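Local coordinates for uncharacterized protein VP1736 (Vibrio parahaemolyticus, PDB 3LXQ) that is of unknown function but belongs to the sulfatase family of the alkaline phosphatase clan, with a mixed sheet, a separate antiparallel sheet and a long C-terminal helix, at residues 53-56 against 57-60; 136-139 against 140-144; 153-156 against 157-160; 191-195 against 196-200; 364-367 against 368-371. One frame throughout, in Å; residues are numbered along the deposited sequence.

Contact 1. Residues 53-56 against 57-60; sequences MLDL and VRAS
Val-57, midway along helix 50-61, donates its N to the O of Met-53 at 2.9 Å, and its side chain runs alongside that selenomethionine, Met-53 SE to Val-57 CG2 3.9 Å. Arg-58 follows, its N on Leu-54 O. Its chain bends at chi3 (-76°), which swings the guanidinium back along the helix: Leu-54 CB lies over one face, 3.6 Å from Arg-58 NH2, while Asp-55 OD1 takes the same NH2 at 3.1 Å near the edge. The carboxylate and guanidinium planes stand 54° apart, a one-oxygen salt bridge rather than a flat paired one. Ala-59 adds a plain helical bond to Asp-55 O. Ser-60 doubles the grip on Leu-56 O: its N donates at 3.0 Å, and its OG, folded back over the helix (chi1 64°), donates to Leu-56 O at 2.6 Å while also meeting Asn-431 ND2 of helix 422-441. Leu-54 and Leu-56 pack on Phe-434 and Ala-430 of the same helix. The guanidinium is held at two points, NH2 by the carboxylate and NH1 by Pro-72 O, which limits its rotation; the carboxylate would be expected to offset its charge in part.

Contact 2. Residues 136-139 against 140-144; sequences GIEA and VTTGF
Glu-138 reaches forward past the end of its helix to Phe-144. From CB the chain runs out extended (chi1 166°); CG passes 3.9 Å from Thr-142 OG1 and 3.7 Å from the backbone O of Phe-144. At the tip the carboxylate divides its partners. A water 2.9 Å from Glu-138 OE1 donates to it and also to Phe-144 O, and OE1 further forms a salt bridge with Arg-135 NE; OE2 lies in the plane of the Phe-144 ring at its edge, 3.7 Å from CD2, and accepts from Val-152 N. Behind this side chain its own carbonyl is held three times: Thr-142 OG1 donates to Glu-138 O at 2.6 Å from above the carbonyl plane, joined by Thr-142 N and Gly-143 N. One residue earlier, Thr-141 grips Ile-137 O twice, through N and OG1. Each threonine can fold back this way because its OG1 sits between backbone N and carbonyl carbon (chi1 62° and 80°). Thr-142 OG1 in turn accepts from Phe-144 N at 3.0 Å. The result is a buried C-terminal end of helix 133-141 inside the sulfatase-family domain, where the chain leaves through a glycine of positive phi and an ST turn made by Thr-142.

Contact 3. Residues 153-156 against 157-160; sequences VKLS and KSQT
Leu-155 and Ser-158 meet round a tight bend in the loop between helices 133-141 and 165-171, the hydroxyl oxygen of the serine lying 3.4 Å from Leu-155 CB. The same Ser-158 OG comes within 3.2 Å of Leu-155 O, but its proton also has Val-152 O to serve, and the choice is not settled. The bond from Ser-158 N to Leu-155 O is weak (3.5 Å). The leucine branch itself leads away from the bend toward Tyr-439 of helix 422-441. The end of Gln-159 approaches Leu-155 O from another direction, roughly at right angles to Ser-158 OG. Its chi1 (-65°) sets CG beside the backbone N, 3.3 Å from Leu-155 O and 3.5 Å from Ser-156 O; the bend at chi2 (-50°) then turns the amide in among the carbonyls of Val-153 and Leu-155. Lys-157 points outward from the crest, where it makes a cation-pi contact with the Tyr-439 ring, while Lys-154, extended from the earlier limb of the loop, forms a salt bridge with Asp-187. The polar end of Gln-159 thus lies among backbone carbonyls, though the orientation of its amide is doubtful, and links from outside the bend come from Val-152 and Tyr-439.

Contact 4. Residues 191-195 against 196-200; sequences TFFFG and NGFDQ
With chi1 of -71° at Phe-193 and -75° at Phe-198, each CG stands anti to its own carbonyl carbon, and the two rings come to lie side by side, pointing the same way. They meet obliquely, centroids 4.5 Å apart and planes at 38°, each ring placing atoms over a face of the other; the nearest pair is Phe-193 CD1 to Phe-198 CE1 at 3.5 Å. Phe-193 and Phe-178 of strand 175-180 also meet edge-to-face. The backbone O of Phe-193 is gripped from opposite faces of its plane, by Asn-196 N and by Phe-198 N, both at 3.1 Å. These bonds accompany the turn out of the helical run through Gly-197, whose positive phi suits a residue without a side chain, toward strand 200-202, the parallel neighbour of 175-180 in the large mixed sheet of the sulfatase-family domain. Asn-196 sends its amide back to Phe-192: ND2 donates to Phe-192 O at 2.9 Å, in the carbonyl plane and on a lone pair, and lies over one face of the Phe-192 ring, 3.4 Å from CD1. The same amide has a second set of partners, OD1 accepting from Phe-162 N and ND2 donating to Ser-158 O. On the outer side Phe-194 leans forward along the departing chain, its CE1 3.4 Å from Asp-199 O.

Contact 5. Residues 364-367 against 368-371; sequences GRDL and TKPL
The chain makes a type I beta turn from Asp-366 to Lys-369, closed by a 3.2 Å bond from Lys-369 N to Asp-366 O. Asp-366 carries its carboxylate over the turn (CG anti to the backbone N, chi1 175°), and OD1 takes two donors from Thr-368: the backbone N at 3.0 Å, reaching the anti side of the carboxylate well out of its plane, and OG1 at a very short 2.5 Å. Thr-368 OG1 also bonds with Thr-80 OG1. The other oxygen, OD2, pairs with Ser-352 OG and faces the extended Lys-369, whose NZ makes a long salt bridge at 3.6 Å and donates to Pro-78 O. Beyond the turn Leu-371 folds back. Its side chain crosses that of Arg-365 at about a right angle, with CD1 over one face of the guanidinium, offset toward its rim, and CD2 touches Leu-367 CD2 at 3.9 Å. The arginine's N-H groups are spent elsewhere, NE on Ser-61 O and NH2 on the carbonyls of Ser-60 and Asp-375. An aspartate side chain accepting from the backbone N two residues on is the signature of an Asx turn, laid here over a type I beta turn in the loop between strands 358-360 and 377-382.

All five contacts are local and follow one another along the chain without nesting or crossing. Contact 1 lies within helix 50-61; contact 2 closes the end of helix 133-141, contact 3 bends the loop that follows, and contact 4 turns the chain from helix 189-195 toward strand 200-202. Contacts 2, 3 and 4 meet: Ile-137 packs on Val-153 and Phe-193, and contact 3 meets contact 4 where the loop lies against helix 189-195. Contact 5, in the loop leading to the antiparallel sheet, joins contact 1 through Ser-60 O and Arg-365 NH2, 2.9 Å apart, while standing about 16 Å from contact 4 at the nearest atoms.

Contact 1. Residues 53-56 against 57-60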
loop_
_atom_site.group_PDB
_atom_site.type_symbol
_atom_site.label_atom_id
_atom_site.label_comp_id
_atom_site.label_asym_id
_atom_site.label_seq_id
_atom_site.Cartn_x
_atom_site.Cartn_y
_atom_site.Cartn_z
HETATM N N MSE A 53 -11.895 22.738 3.275
HETATM C CA MSE A 53 -10.986 21.605 3.173
HETATM C C MSE A 53 -11.725 20.259 3.032
HETATM O O MSE A 53 -11.490 19.512 2.061
HETATM C CB MSE A 53 -10.009 21.624 4.367
HETATM C CG MSE A 53 -8.862 20.630 4.292
HETATM SE SE MSE A 53 -9.359 18.911 5.092
HETATM C CE MSE A 53 -9.110 19.407 6.957
ATOM N N LEU A 54 -12.620 19.960 3.973
ATOM C CA LEU A 54 -13.393 18.722 3.923
ATOM C C LEU A 54 -14.203 18.577 2.639
ATOM O O LEU A 54 -14.316 17.477 2.092
ATOM C CB LEU A 54 -14.337 18.594 5.121
ATOM C CG LEU A 54 -13.914 17.824 6.375
ATOM C CD1 LEU A 54 -12.667 16.970 6.133
ATOM C CD2 LEU A 54 -13.705 18.761 7.548
ATOM N N ASP A 55 -14.783 19.681 2.169
ATOM C CA ASP A 55 -15.591 19.637 0.960
ATOM C C ASP A 55 -14.751 19.238 -0.236
ATOM O O ASP A 55 -15.163 18.387 -1.026
ATOM C CB ASP A 55 -16.313 20.974 0.717
ATOM C CG ASP A 55 -17.444 21.208 1.692
ATOM O OD1 ASP A 55 -17.823 20.259 2.416
ATOM O OD2 ASP A 55 -17.958 22.344 1.737
ATOM N N LEU A 56 -13.558 19.820 -0.344
ATOM C CA LEU A 56 -12.682 19.524 -1.457
ATOM C C LEU A 56 -12.130 18.105 -1.361
ATOM O O LEU A 56 -11.917 17.464 -2.390
ATOM C CB LEU A 56 -11.551 20.551 -1.567
ATOM C CG LEU A 56 -11.989 21.962 -1.974
ATOM C CD1 LEU A 56 -10.845 22.942 -1.760
ATOM C CD2 LEU A 56 -12.493 22.004 -3.428
ATOM N N VAL A 57 -11.913 17.625 -0.133
ATOM C CA VAL A 57 -11.444 16.251 0.106
ATOM C C VAL A 57 -12.538 15.252 -0.301
ATOM O O VAL A 57 -12.295 14.345 -1.109
ATOM C CB VAL A 57 -10.951 16.058 1.582
ATOM C CG1 VAL A 57 -10.739 14.594 1.930
ATOM C CG2 VAL A 57 -9.651 16.841 1.821
ATOM N N ARG A 58 -13.743 15.446 0.224
ATOM C CA ARG A 58 -14.870 14.581 -0.119
ATOM C C ARG A 58 -15.192 14.579 -1.619
ATOM O O ARG A 58 -15.320 13.516 -2.224
ATOM C CB ARG A 58 -16.110 14.969 0.685
ATOM C CG ARG A 58 -16.056 14.531 2.149
ATOM C CD ARG A 58 -17.418 14.728 2.810
ATOM N NE ARG A 58 -17.681 16.132 3.116
ATOM C CZ ARG A 58 -17.599 16.670 4.329
ATOM N NH1 ARG A 58 -17.268 15.930 5.381
ATOM N NH2 ARG A 58 -17.843 17.959 4.487
ATOM N N ALA A 59 -15.313 15.762 -2.215
ATOM C CA ALA A 59 -15.561 15.859 -3.654
ATOM C C ALA A 59 -14.455 15.194 -4.493
ATOM O O ALA A 59 -14.746 14.367 -5.367
ATOM C CB ALA A 59 -15.785 17.312 -4.078
ATOM N N SER A 60 -13.198 15.530 -4.225
ATOM C CA SER A 60 -12.105 14.938 -4.976
ATOM C C SER A 60 -11.939 13.427 -4.725
ATOM O O SER A 60 -11.369 12.740 -5.560
ATOM C CB SER A 60 -10.782 15.671 -4.737
ATOM O OG SER A 60 -10.381 15.555 -3.382
#

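Contact 2. Residues 136-139 against 140-144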
loop_
_atom_site.group_PDB
_atom_site.type_symbol
_atom_site.label_atom_id
_atom_site.label_comp_id
_atom_site.label_asym_id
_atom_site.label_seq_id
_atom_site.Cartn_x
_atom_site.Cartn_y
_atom_site.Cartn_z
ATOM N N GLY A 136 3.781 2.698 4.017
ATOM C CA GLY A 136 3.190 1.653 3.157
ATOM C C GLY A 136 2.254 0.723 3.903
ATOM O O GLY A 136 1.227 0.279 3.357
ATOM N N ILE A 137 2.596 0.413 5.151
ATOM C CA ILE A 137 1.688 -0.351 6.038
ATOM C C ILE A 137 0.443 0.486 6.348
ATOM O O ILE A 137 -0.683 -0.020 6.298
ATOM C CB ILE A 137 2.412 -0.788 7.342
ATOM C CG1 ILE A 137 3.597 -1.701 6.998
ATOM C CG2 ILE A 137 1.429 -1.473 8.319
ATOM C CD1 ILE A 137 4.614 -1.880 8.123
ATOM N N GLU A 138 0.646 1.759 6.683
ATOM C CA GLU A 138 -0.461 2.716 6.865
ATOM C C GLU A 138 -1.449 2.670 5.698
ATOM O O GLU A 138 -2.659 2.493 5.895
ATOM C CB GLU A 138 0.118 4.118 7.001
ATOM C CG GLU A 138 -0.850 5.285 6.876
ATOM C CD GLU A 138 -0.127 6.607 7.113
ATOM O OE1 GLU A 138 0.673 6.995 6.236
ATOM O OE2 GLU A 138 -0.326 7.241 8.182
ATOM N N ALA A 139 -0.914 2.797 4.483
ATOM C CA ALA A 139 -1.731 2.873 3.280
ATOM C C ALA A 139 -2.547 1.629 3.017
ATOM O O ALA A 139 -3.684 1.742 2.588
ATOM C CB ALA A 139 -0.876 3.178 2.066
ATOM N N VAL A 140 -1.977 0.442 3.230
ATOM C CA VAL A 140 -2.715 -0.782 2.859
ATOM C C VAL A 140 -3.525 -1.365 3.998
ATOM O O VAL A 140 -4.388 -2.220 3.773
ATOM C CB VAL A 140 -1.796 -1.872 2.236
ATOM C CG1 VAL A 140 -1.083 -1.309 1.013
ATOM C CG2 VAL A 140 -0.779 -2.416 3.270
ATOM N N THR A 141 -3.288 -0.914 5.222
ATOM C CA THR A 141 -4.101 -1.445 6.331
ATOM C C THR A 141 -5.186 -0.475 6.781
ATOM O O THR A 141 -6.191 -0.891 7.365
ATOM C CB THR A 141 -3.261 -1.851 7.555
ATOM O OG1 THR A 141 -2.585 -0.706 8.076
ATOM C CG2 THR A 141 -2.264 -2.917 7.177
ATOM N N THR A 142 -4.966 0.813 6.526
ATOM C CA THR A 142 -5.876 1.876 6.983
ATOM C C THR A 142 -6.400 2.782 5.858
ATOM O O THR A 142 -7.461 3.382 6.002
ATOM C CB THR A 142 -5.227 2.822 8.012
ATOM O OG1 THR A 142 -4.395 3.774 7.331
ATOM C CG2 THR A 142 -4.414 2.078 9.033
ATOM N N GLY A 143 -5.635 2.927 4.776
ATOM C CA GLY A 143 -6.072 3.766 3.656
ATOM C C GLY A 143 -5.905 5.237 3.947
ATOM O O GLY A 143 -6.333 6.077 3.154
ATOM N N PHE A 144 -5.253 5.541 5.075
ATOM C CA PHE A 144 -5.106 6.896 5.581
ATOM C C PHE A 144 -4.068 7.589 4.732
ATOM O O PHE A 144 -3.012 7.013 4.469
ATOM C CB PHE A 144 -4.647 6.850 7.044
ATOM C CG PHE A 144 -4.786 8.164 7.800
ATOM C CD1 PHE A 144 -6.016 8.809 7.910
ATOM C CD2 PHE A 144 -3.690 8.707 8.459
ATOM C CE1 PHE A 144 -6.141 9.999 8.617
ATOM C CE2 PHE A 144 -3.805 9.894 9.185
ATOM C CZ PHE A 144 -5.029 10.543 9.268
HETATM O O HOH W 1 -0.421 7.163 3.544
#

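Contact 3. Residues 153-156 against 157-160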
loop_
_atom_site.group_PDB
_atom_site.type_symbol
_atom_site.label_atom_id
_atom_site.label_comp_id
_atom_site.label_asym_id
_atom_site.label_seq_id
_atom_site.Cartn_x
_atom_site.Cartn_y
_atom_site.Cartn_z
ATOM N N VAL A 153 1.348 4.406 12.287
ATOM C CA VAL A 153 1.910 3.209 12.941
ATOM C C VAL A 153 2.758 3.639 14.138
ATOM O O VAL A 153 2.869 2.906 15.133
ATOM C CB VAL A 153 2.768 2.360 11.974
ATOM C CG1 VAL A 153 3.330 1.116 12.682
ATOM C CG2 VAL A 153 1.965 1.976 10.729
ATOM N N LYS A 154 3.321 4.843 14.042
ATOM C CA LYS A 154 4.225 5.374 15.063
ATOM C C LYS A 154 3.652 6.549 15.860
ATOM O O LYS A 154 4.347 7.125 16.696
ATOM C CB LYS A 154 5.570 5.777 14.433
ATOM C CG LYS A 154 6.395 4.601 13.971
ATOM C CD LYS A 154 7.718 5.026 13.377
ATOM C CE LYS A 154 8.633 3.823 13.255
ATOM N NZ LYS A 154 9.882 4.147 12.515
ATOM N N LEU A 155 2.395 6.912 15.620
ATOM C CA LEU A 155 1.828 8.044 16.350
ATOM C C LEU A 155 1.039 7.548 17.558
ATOM O O LEU A 155 0.441 6.482 17.507
ATOM C CB LEU A 155 1.000 8.939 15.426
ATOM C CG LEU A 155 1.782 9.608 14.290
ATOM C CD1 LEU A 155 0.852 10.432 13.428
ATOM C CD2 LEU A 155 2.927 10.488 14.812
ATOM N N SER A 156 1.063 8.314 18.643
ATOM C CA SER A 156 0.521 7.859 19.924
ATOM C C SER A 156 -1.012 7.745 19.973
ATOM O O SER A 156 -1.551 6.819 20.599
ATOM C CB SER A 156 1.045 8.730 21.072
ATOM O OG SER A 156 0.663 10.081 20.896
ATOM N N LYS A 157 -1.708 8.667 19.310
ATOM C CA LYS A 157 -3.177 8.644 19.276
ATOM C C LYS A 157 -3.755 7.499 18.436
ATOM O O LYS A 157 -4.887 7.074 18.663
ATOM C CB LYS A 157 -3.736 9.990 18.806
ATOM C CG LYS A 157 -3.494 11.134 19.792
ATOM C CD LYS A 157 -3.924 12.482 19.224
ATOM C CE LYS A 157 -5.412 12.740 19.416
ATOM N NZ LYS A 157 -5.799 14.028 18.773
ATOM N N SER A 158 -2.977 7.005 17.472
ATOM C CA SER A 158 -3.435 5.937 16.574
ATOM C C SER A 158 -3.107 4.514 17.044
ATOM O O SER A 158 -3.242 3.552 16.272
ATOM C CB SER A 158 -2.892 6.167 15.168
ATOM O OG SER A 158 -1.685 6.915 15.179
ATOM N N GLN A 159 -2.687 4.378 18.307
ATOM C CA GLN A 159 -2.233 3.081 18.823
ATOM C C GLN A 159 -3.386 2.149 19.198
ATOM O O GLN A 159 -3.204 0.930 19.328
ATOM C CB GLN A 159 -1.259 3.261 19.993
ATOM C CG GLN A 159 0.056 3.928 19.595
ATOM C CD GLN A 159 0.698 3.278 18.373
ATOM O OE1 GLN A 159 0.771 3.878 17.298
ATOM N NE2 GLN A 159 1.155 2.039 18.534
ATOM N N THR A 160 -4.572 2.726 19.351
ATOM C CA THR A 160 -5.763 1.971 19.725
ATOM C C THR A 160 -6.996 2.597 19.089
ATOM O O THR A 160 -7.096 3.821 18.982
ATOM C CB THR A 160 -5.924 1.889 21.270
ATOM O OG1 THR A 160 -7.124 1.181 21.601
ATOM C CG2 THR A 160 -5.965 3.284 21.900
#

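Contact 4. Residues 191-195 against 196-200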
loop_
_atom_site.group_PDB
_atom_site.type_symbol
_atom_site.label_atom_id
_atom_site.label_comp_id
_atom_site.label_asym_id
_atom_site.label_seq_id
_atom_site.Cartn_x
_atom_site.Cartn_y
_atom_site.Cartn_z
ATOM N N THR A 191 2.768 -3.471 18.118
ATOM C CA THR A 191 1.933 -2.676 19.012
ATOM C C THR A 191 0.781 -2.025 18.256
ATOM O O THR A 191 -0.365 -2.082 18.690
ATOM C CB THR A 191 2.778 -1.618 19.775
ATOM O OG1 THR A 191 3.758 -2.292 20.576
ATOM C CG2 THR A 191 1.911 -0.752 20.692
ATOM N N PHE A 192 1.080 -1.422 17.113
ATOM C CA PHE A 192 0.023 -0.869 16.276
ATOM C C PHE A 192 -0.947 -1.938 15.776
ATOM O O PHE A 192 -2.146 -1.686 15.702
ATOM C CB PHE A 192 0.605 -0.114 15.090
ATOM C CG PHE A 192 -0.437 0.486 14.180
ATOM C CD1 PHE A 192 -1.089 1.666 14.526
ATOM C CD2 PHE A 192 -0.751 -0.117 12.964
ATOM C CE1 PHE A 192 -2.027 2.242 13.674
ATOM C CE2 PHE A 192 -1.688 0.465 12.104
ATOM C CZ PHE A 192 -2.332 1.642 12.465
ATOM N N PHE A 193 -0.430 -3.107 15.406
ATOM C CA PHE A 193 -1.284 -4.130 14.813
ATOM C C PHE A 193 -2.175 -4.746 15.892
ATOM O O PHE A 193 -3.380 -4.877 15.688
ATOM C CB PHE A 193 -0.470 -5.210 14.081
ATOM C CG PHE A 193 0.180 -4.748 12.787
ATOM C CD1 PHE A 193 -0.369 -3.723 12.016
ATOM C CD2 PHE A 193 1.317 -5.392 12.317
ATOM C CE1 PHE A 193 0.228 -3.324 10.812
ATOM C CE2 PHE A 193 1.911 -5.007 11.127
ATOM C CZ PHE A 193 1.359 -3.970 10.368
ATOM N N PHE A 194 -1.581 -5.083 17.039
ATOM C CA PHE A 194 -2.304 -5.645 18.196
ATOM C C PHE A 194 -3.345 -4.698 18.780
ATOM O O PHE A 194 -4.414 -5.135 19.207
ATOM C CB PHE A 194 -1.326 -6.071 19.310
ATOM C CG PHE A 194 -0.993 -7.540 19.317
ATOM C CD1 PHE A 194 -1.464 -8.393 18.320
ATOM C CD2 PHE A 194 -0.176 -8.064 20.317
ATOM C CE1 PHE A 194 -1.150 -9.750 18.325
ATOM C CE2 PHE A 194 0.155 -9.428 20.341
ATOM C CZ PHE A 194 -0.335 -10.276 19.342
ATOM N N GLY A 195 -3.020 -3.410 18.818
ATOM C CA GLY A 195 -3.958 -2.394 19.281
ATOM C C GLY A 195 -5.086 -2.106 18.294
ATOM O O GLY A 195 -6.093 -1.486 18.661
ATOM N N ASN A 196 -4.940 -2.569 17.051
ATOM C CA ASN A 196 -5.892 -2.213 15.999
ATOM C C ASN A 196 -6.430 -3.369 15.131
ATOM O O ASN A 196 -6.431 -3.277 13.902
ATOM C CB ASN A 196 -5.305 -1.106 15.108
ATOM C CG ASN A 196 -5.144 0.216 15.838
ATOM O OD1 ASN A 196 -6.121 0.869 16.185
ATOM N ND2 ASN A 196 -3.896 0.625 16.054
ATOM N N GLY A 197 -6.880 -4.450 15.762
ATOM C CA GLY A 197 -7.664 -5.461 15.054
ATOM C C GLY A 197 -6.983 -6.730 14.578
ATOM O O GLY A 197 -7.650 -7.636 14.070
ATOM N N PHE A 198 -5.667 -6.808 14.722
ATOM C CA PHE A 198 -4.962 -8.048 14.407
ATOM C C PHE A 198 -5.058 -9.034 15.577
ATOM O O PHE A 198 -4.859 -8.650 16.734
ATOM C CB PHE A 198 -3.507 -7.776 14.035
ATOM C CG PHE A 198 -3.327 -7.192 12.661
ATOM C CD1 PHE A 198 -3.577 -5.844 12.421
ATOM C CD2 PHE A 198 -2.895 -7.990 11.605
ATOM C CE1 PHE A 198 -3.400 -5.301 11.148
ATOM C CE2 PHE A 198 -2.719 -7.458 10.327
ATOM C CZ PHE A 198 -2.976 -6.108 10.097
ATOM N N ASP A 199 -5.390 -10.289 15.260
ATOM C CA ASP A 199 -5.530 -11.355 16.254
ATOM C C ASP A 199 -4.182 -12.000 16.550
ATOM O O ASP A 199 -3.689 -11.949 17.677
ATOM C CB ASP A 199 -6.496 -12.447 15.762
ATOM C CG ASP A 199 -7.949 -12.025 15.819
ATOM O OD1 ASP A 199 -8.276 -11.081 16.565
ATOM O OD2 ASP A 199 -8.773 -12.655 15.118
ATOM N N GLN A 200 -3.611 -12.613 15.519
ATOM C CA GLN A 200 -2.373 -13.371 15.603
ATOM C C GLN A 200 -1.241 -12.569 14.966
ATOM O O GLN A 200 -1.452 -11.871 13.974
ATOM C CB GLN A 200 -2.564 -14.699 14.868
ATOM C CG GLN A 200 -1.293 -15.464 14.533
ATOM C CD GLN A 200 -1.551 -16.672 13.646
ATOM O OE1 GLN A 200 -1.083 -17.773 13.935
ATOM N NE2 GLN A 200 -2.311 -16.474 12.568
#

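Contact 5. Residues 364-367 against 368-371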
loop_
_atom_site.group_PDB
_atom_site.type_symbol
_atom_site.label_atom_id
_atom_site.label_comp_id
_atom_site.label_asym_id
_atom_site.label_seq_id
_atom_site.Cartn_x
_atom_site.Cartn_y
_atom_site.Cartn_z
ATOM N N GLY A 364 -9.960 6.650 -0.173
ATOM C CA GLY A 364 -9.427 5.921 -1.322
ATOM C C GLY A 364 -10.522 5.284 -2.172
ATOM O O GLY A 364 -11.608 4.972 -1.678
ATOM N N ARG A 365 -10.206 5.064 -3.444
ATOM C CA ARG A 365 -11.177 4.685 -4.468
ATOM C C ARG A 365 -11.347 3.168 -4.532
ATOM O O ARG A 365 -10.382 2.414 -4.365
ATOM C CB ARG A 365 -10.719 5.191 -5.834
ATOM C CG ARG A 365 -10.918 6.682 -6.081
ATOM C CD ARG A 365 -9.894 7.580 -5.364
ATOM N NE ARG A 365 -10.101 8.983 -5.738
ATOM C CZ ARG A 365 -9.613 9.547 -6.846
ATOM N NH1 ARG A 365 -8.847 8.845 -7.677
ATOM N NH2 ARG A 365 -9.884 10.828 -7.123
ATOM N N ASP A 366 -12.585 2.740 -4.745
ATOM C CA ASP A 366 -12.889 1.350 -5.070
ATOM C C ASP A 366 -12.708 1.257 -6.566
ATOM O O ASP A 366 -13.550 1.712 -7.347
ATOM C CB ASP A 366 -14.322 1.011 -4.669
ATOM C CG ASP A 366 -14.757 -0.399 -5.096
ATOM O OD1 ASP A 366 -14.013 -1.104 -5.817
ATOM O OD2 ASP A 366 -15.878 -0.806 -4.704
ATOM N N LEU A 367 -11.598 0.675 -6.978
ATOM C CA LEU A 367 -11.228 0.728 -8.391
ATOM C C LEU A 367 -11.845 -0.408 -9.207
ATOM O O LEU A 367 -11.561 -0.541 -10.397
ATOM C CB LEU A 367 -9.709 0.796 -8.552
ATOM C CG LEU A 367 -9.101 2.100 -8.016
ATOM C CD1 LEU A 367 -7.600 1.980 -7.796
ATOM C CD2 LEU A 367 -9.454 3.310 -8.896
ATOM N N THR A 368 -12.695 -1.207 -8.563
ATOM C CA THR A 368 -13.514 -2.175 -9.282
ATOM C C THR A 368 -14.623 -1.429 -10.028
ATOM O O THR A 368 -15.280 -1.990 -10.902
ATOM C CB THR A 368 -14.176 -3.231 -8.359
ATOM O OG1 THR A 368 -15.100 -2.589 -7.476
ATOM C CG2 THR A 368 -13.136 -4.030 -7.567
ATOM N N LYS A 369 -14.803 -0.159 -9.668
ATOM C CA LYS A 369 -15.829 0.695 -10.233
ATOM C C LYS A 369 -15.193 1.775 -11.100
ATOM O O LYS A 369 -14.004 2.080 -10.925
ATOM C CB LYS A 369 -16.678 1.311 -9.112
ATOM C CG LYS A 369 -17.435 0.243 -8.318
ATOM C CD LYS A 369 -18.127 0.803 -7.098
ATOM C CE LYS A 369 -19.028 -0.267 -6.503
ATOM N NZ LYS A 369 -19.377 0.032 -5.098
ATOM N N PRO A 370 -15.987 2.360 -12.028
ATOM C CA PRO A 370 -15.481 3.355 -12.968
ATOM C C PRO A 370 -14.897 4.563 -12.279
ATOM O O PRO A 370 -15.337 4.963 -11.206
ATOM C CB PRO A 370 -16.738 3.769 -13.758
ATOM C CG PRO A 370 -17.642 2.602 -13.664
ATOM C CD PRO A 370 -17.422 2.085 -12.265
ATOM N N LEU A 371 -13.899 5.140 -12.915
ATOM C CA LEU A 371 -13.277 6.322 -12.418
ATOM C C LEU A 371 -12.956 7.128 -13.658
ATOM O O LEU A 371 -12.241 6.646 -14.549
ATOM C CB LEU A 371 -11.998 5.960 -11.654
ATOM C CG LEU A 371 -11.219 7.135 -11.049
ATOM C CD1 LEU A 371 -11.908 7.679 -9.809
ATOM C CD2 LEU A 371 -9.758 6.750 -10.756
HETATM O O HOH W 2 -13.782 4.228 -8.521
#